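Local structure of nitrate transport protein (Parabacteroides distasonis, 3HN0) at residues N130-G142 / A147-D161. The protein probably binds a substrate, perhaps nitrate or a related solute, for uptake by an ABC transporter. Sequence-based numbering, arbitrary orientation.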
loop_
_atom_site.group_PDB
_atom_site.type_symbol
_atom_site.label_atom_id
_atom_site.label_comp_id
_atom_site.label_asym_id
_atom_site.label_seq_id
_atom_site.Cartn_x
_atom_site.Cartn_y
_atom_site.Cartn_z
ATOM N N ASN A 130 -7.720 27.062 7.568
ATOM C CA ASN A 130 -6.372 26.626 7.156
ATOM C C ASN A 130 -5.802 25.513 8.015
ATOM O O ASN A 130 -4.818 24.870 7.613
ATOM C CB ASN A 130 -5.381 27.796 7.086
ATOM C CG ASN A 130 -4.102 27.429 6.336
ATOM O OD1 ASN A 130 -3.013 27.496 6.886
ATOM N ND2 ASN A 130 -4.242 26.994 5.106
ATOM N N THR A 131 -6.416 25.261 9.174
ATOM C CA THR A 131 -5.961 24.215 10.079
ATOM C C THR A 131 -7.021 23.133 10.324
ATOM O O THR A 131 -8.265 23.372 10.232
ATOM C CB THR A 131 -5.516 24.737 11.465
ATOM O OG1 THR A 131 -6.653 25.135 12.243
ATOM C CG2 THR A 131 -4.521 25.908 11.361
ATOM N N ALA A 132 -6.509 21.968 10.694
ATOM C CA ALA A 132 -7.343 20.822 11.014
ATOM C C ALA A 132 -8.206 21.131 12.222
ATOM O O ALA A 132 -9.353 20.748 12.237
ATOM C CB ALA A 132 -6.482 19.534 11.234
ATOM N N GLY A 133 -7.665 21.840 13.221
ATOM C CA GLY A 133 -8.433 22.207 14.418
ATOM C C GLY A 133 -9.620 23.087 14.069
ATOM O O GLY A 133 -10.703 22.936 14.626
ATOM N N GLU A 134 -9.414 23.997 13.112
ATOM C CA GLU A 134 -10.464 24.895 12.672
ATOM C C GLU A 134 -11.560 24.172 11.902
ATOM O O GLU A 134 -12.746 24.473 12.095
ATOM C CB GLU A 134 -9.917 26.007 11.807
ATOM C CG GLU A 134 -9.201 27.093 12.690
ATOM C CD GLU A 134 -8.316 28.032 11.872
ATOM O OE1 GLU A 134 -7.923 27.683 10.750
ATOM O OE2 GLU A 134 -7.986 29.127 12.377
ATOM N N ILE A 135 -11.147 23.254 11.042
ATOM C CA ILE A 135 -12.069 22.365 10.322
ATOM C C ILE A 135 -12.905 21.549 11.305
ATOM O O ILE A 135 -14.111 21.418 11.113
ATOM C CB ILE A 135 -11.358 21.436 9.334
ATOM C CG1 ILE A 135 -10.875 22.263 8.125
ATOM C CG2 ILE A 135 -12.332 20.300 8.837
ATOM C CD1 ILE A 135 -10.205 21.492 7.064
ATOM N N THR A 136 -12.267 21.015 12.345
ATOM C CA THR A 136 -12.985 20.190 13.340
ATOM C C THR A 136 -14.076 21.033 13.991
ATOM O O THR A 136 -15.228 20.623 14.121
ATOM C CB THR A 136 -12.011 19.635 14.404
ATOM O OG1 THR A 136 -11.008 18.817 13.757
ATOM C CG2 THR A 136 -12.764 18.801 15.450
ATOM N N GLN A 137 -13.704 22.232 14.412
ATOM C CA GLN A 137 -14.664 23.119 15.020
ATOM C C GLN A 137 -15.802 23.455 14.039
ATOM O O GLN A 137 -16.961 23.536 14.436
ATOM C CB GLN A 137 -13.901 24.370 15.482
ATOM C CG GLN A 137 -14.745 25.380 16.045
ATOM C CD GLN A 137 -15.514 24.812 17.160
ATOM O OE1 GLN A 137 -14.977 24.004 17.936
ATOM N NE2 GLN A 137 -16.800 25.147 17.224
ATOM N N GLY A 138 -15.471 23.718 12.768
ATOM C CA GLY A 138 -16.457 23.981 11.735
ATOM C C GLY A 138 -17.430 22.818 11.579
ATOM O O GLY A 138 -18.613 23.021 11.389
ATOM N N ILE A 139 -16.936 21.601 11.701
ATOM C CA ILE A 139 -17.834 20.435 11.622
ATOM C C ILE A 139 -18.818 20.475 12.813
ATOM O O ILE A 139 -20.035 20.412 12.639
ATOM C CB ILE A 139 -17.042 19.089 11.653
ATOM C CG1 ILE A 139 -16.218 18.920 10.393
ATOM C CG2 ILE A 139 -18.044 17.891 11.857
ATOM C CD1 ILE A 139 -15.245 17.731 10.378
ATOM N N LEU A 140 -18.257 20.662 14.004
ATOM C CA LEU A 140 -19.037 20.641 15.223
ATOM C C LEU A 140 -20.035 21.802 15.346
ATOM O O LEU A 140 -21.096 21.652 15.921
ATOM C CB LEU A 140 -18.113 20.555 16.453
ATOM C CG LEU A 140 -17.221 19.324 16.442
ATOM C CD1 LEU A 140 -16.429 19.236 17.746
ATOM C CD2 LEU A 140 -18.089 18.067 16.215
ATOM N N ALA A 141 -19.710 22.933 14.730
ATOM C CA ALA A 141 -20.584 24.086 14.745
ATOM C C ALA A 141 -21.672 24.001 13.680
ATOM O O ALA A 141 -22.564 24.778 13.690
ATOM C CB ALA A 141 -19.773 25.343 14.546
ATOM N N GLY A 142 -21.544 23.055 12.746
ATOM C CA GLY A 142 -22.553 22.881 11.688
ATOM C C GLY A 142 -22.248 23.493 10.331
ATOM O O GLY A 142 -23.080 23.419 9.435
ATOM N N ALA A 147 -15.092 16.994 4.861
ATOM C CA ALA A 147 -13.775 17.491 5.137
ATOM C C ALA A 147 -12.737 16.396 5.074
ATOM O O ALA A 147 -13.056 15.214 5.028
ATOM C CB ALA A 147 -13.756 18.164 6.542
ATOM N N VAL A 148 -11.492 16.845 5.030
ATOM C CA VAL A 148 -10.368 15.960 5.224
ATOM C C VAL A 148 -9.697 16.273 6.550
ATOM O O VAL A 148 -9.540 17.435 6.916
ATOM C CB VAL A 148 -9.355 16.024 4.076
ATOM C CG1 VAL A 148 -9.930 15.357 2.816
ATOM C CG2 VAL A 148 -8.909 17.430 3.837
ATOM N N LEU A 149 -9.317 15.209 7.265
ATOM C CA LEU A 149 -8.675 15.309 8.591
ATOM C C LEU A 149 -7.683 14.179 8.812
ATOM O O LEU A 149 -7.847 13.098 8.302
ATOM C CB LEU A 149 -9.721 15.253 9.727
ATOM C CG LEU A 149 -10.634 16.453 9.909
ATOM C CD1 LEU A 149 -11.748 16.117 10.946
ATOM C CD2 LEU A 149 -9.934 17.723 10.304
ATOM N N GLY A 150 -6.711 14.444 9.679
ATOM C CA GLY A 150 -5.837 13.429 10.275
ATOM C C GLY A 150 -5.968 13.484 11.795
ATOM O O GLY A 150 -6.703 14.298 12.331
ATOM N N GLU A 151 -5.253 12.606 12.481
ATOM C CA GLU A 151 -5.381 12.451 13.916
ATOM C C GLU A 151 -4.616 13.522 14.651
ATOM O O GLU A 151 -3.601 13.929 14.166
ATOM C CB GLU A 151 -4.874 11.084 14.294
ATOM C CG GLU A 151 -5.733 9.954 13.692
ATOM C CD GLU A 151 -7.095 9.856 14.321
ATOM O OE1 GLU A 151 -7.453 10.649 15.241
ATOM O OE2 GLU A 151 -7.833 8.979 13.893
ATOM N N PRO A 152 -5.081 13.939 15.845
ATOM C CA PRO A 152 -6.200 13.472 16.656
ATOM C C PRO A 152 -7.537 14.115 16.268
ATOM O O PRO A 152 -8.621 13.701 16.764
ATOM C CB PRO A 152 -5.792 13.932 18.059
ATOM C CG PRO A 152 -5.074 15.138 17.832
ATOM C CD PRO A 152 -4.334 15.010 16.552
ATOM N N PHE A 153 -7.484 15.074 15.353
ATOM C CA PHE A 153 -8.674 15.882 15.014
ATOM C C PHE A 153 -9.775 14.977 14.452
ATOM O O PHE A 153 -10.971 15.174 14.698
ATOM C CB PHE A 153 -8.282 16.902 13.960
ATOM C CG PHE A 153 -7.176 17.773 14.392
ATOM C CD1 PHE A 153 -7.418 18.763 15.329
ATOM C CD2 PHE A 153 -5.848 17.585 13.880
ATOM C CE1 PHE A 153 -6.382 19.603 15.760
ATOM C CE2 PHE A 153 -4.820 18.407 14.318
ATOM C CZ PHE A 153 -5.091 19.412 15.280
ATOM N N LEU A 154 -9.356 14.023 13.641
ATOM C CA LEU A 154 -10.264 13.020 13.074
ATOM C C LEU A 154 -11.071 12.325 14.175
ATOM O O LEU A 154 -12.292 12.249 14.126
ATOM C CB LEU A 154 -9.468 11.991 12.287
ATOM C CG LEU A 154 -10.211 10.833 11.602
ATOM C CD1 LEU A 154 -11.364 11.320 10.737
ATOM C CD2 LEU A 154 -9.197 9.958 10.736
ATOM N N SER A 155 -10.354 11.801 15.164
ATOM C CA SER A 155 -10.979 11.089 16.286
ATOM C C SER A 155 -11.913 11.992 17.079
ATOM O O SER A 155 -13.025 11.588 17.476
ATOM C CB SER A 155 -9.899 10.522 17.221
ATOM O OG SER A 155 -9.183 9.484 16.575
ATOM N N ILE A 156 -11.454 13.211 17.305
ATOM C CA ILE A 156 -12.262 14.201 18.078
ATOM C C ILE A 156 -13.571 14.526 17.329
ATOM O O ILE A 156 -14.659 14.571 17.925
ATOM C CB ILE A 156 -11.432 15.476 18.314
ATOM C CG1 ILE A 156 -10.265 15.159 19.253
ATOM C CG2 ILE A 156 -12.320 16.652 18.837
ATOM C CD1 ILE A 156 -9.215 16.262 19.282
ATOM N N ALA A 157 -13.475 14.740 16.014
ATOM C CA ALA A 157 -14.633 15.036 15.189
ATOM C C ALA A 157 -15.606 13.867 15.179
ATOM O O ALA A 157 -16.804 14.051 15.323
ATOM C CB ALA A 157 -14.182 15.353 13.734
ATOM N N LEU A 158 -15.066 12.667 15.016
ATOM C CA LEU A 158 -15.883 11.436 15.024
ATOM C C LEU A 158 -16.587 11.206 16.371
ATOM O O LEU A 158 -17.733 10.749 16.396
ATOM C CB LEU A 158 -15.032 10.211 14.637
ATOM C CG LEU A 158 -14.613 10.158 13.159
ATOM C CD1 LEU A 158 -13.570 9.056 12.968
ATOM C CD2 LEU A 158 -15.810 9.952 12.239
ATOM N N ARG A 159 -15.909 11.519 17.470
ATOM C CA ARG A 159 -16.458 11.369 18.815
ATOM C C ARG A 159 -17.569 12.405 19.038
ATOM O O ARG A 159 -18.661 12.103 19.508
ATOM C CB ARG A 159 -15.323 11.602 19.818
ATOM C CG ARG A 159 -15.586 11.197 21.248
ATOM C CD ARG A 159 -14.258 10.911 21.971
ATOM N NE ARG A 159 -13.585 12.144 22.371
ATOM C CZ ARG A 159 -12.449 12.609 21.853
ATOM N NH1 ARG A 159 -11.786 11.934 20.890
ATOM N NH2 ARG A 159 -11.972 13.748 22.346
ATOM N N LYS A 160 -17.256 13.650 18.703
ATOM C CA LYS A 160 -18.161 14.743 19.077
ATOM C C LYS A 160 -19.333 14.947 18.126
ATOM O O LYS A 160 -20.276 15.621 18.473
ATOM C CB LYS A 160 -17.357 16.049 19.260
ATOM C CG LYS A 160 -16.422 16.016 20.491
ATOM C CD LYS A 160 -15.645 17.338 20.671
ATOM C CE LYS A 160 -16.547 18.528 21.004
ATOM N NZ LYS A 160 -15.829 19.868 21.078
ATOM N N ASP A 161 -19.285 14.329 16.957
ATOM C CA ASP A 161 -20.418 14.306 16.075
ATOM C C ASP A 161 -20.593 12.881 15.638
ATOM O O ASP A 161 -19.927 12.400 14.697
ATOM C CB ASP A 161 -20.204 15.200 14.849
ATOM C CG ASP A 161 -21.465 15.316 14.002
ATOM O OD1 ASP A 161 -22.341 14.414 14.074
ATOM O OD2 ASP A 161 -21.591 16.319 13.276
HETATM O O HOH W 1 -21.947 18.847 14.425
#
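Phe153 lays one face of its ring over the first turn of helix 132-141. Ala132 CB makes a CH-pi contact, 3.7 Å from the ring centroid, and Gly133 N lies over the same face, offset toward the rim. Thr136 crosses the phenylalanine side chain at about a right angle. Its hydroxyl is beside the backbone N (chi1 -60°), where OG1 comes 3.3 Å from Phe153 CB. OG1 also donates a hydrogen bond to Ala132 O at 3.0 Å. Thr136 CG2 packs on Ile156 CG2 and Ala157 CB. An alanine in place of Phe153 would probably leave Ala132 and Gly133 without their aromatic cover and open a gap between the helices.

On the side of helix 132-141 that faces strand 146-149, Ile135 CG2 presses on Ala147 CB at 3.4 Å, a tight carbon contact. Ile139 CD1 and Leu149 CD1 meet tip to tip at 3.9 Å. At the C-terminal ends of the helices, Leu140 CD1 packs at 3.3 Å on Lys160 CE, the side chains crossing at about a right angle. There a water lies within hydrogen-bonding distance of Ile139 O and Asp161 OD2, 2.8 Å from the latter, which also salt-bridges Lys91.

This is a helix-strand-helix unit, its strand at the edge of a three-stranded antiparallel sheet. The nearly parallel helices (8° apart) meet mainly through apolar groups, so side-chain shape probably sets their spacing.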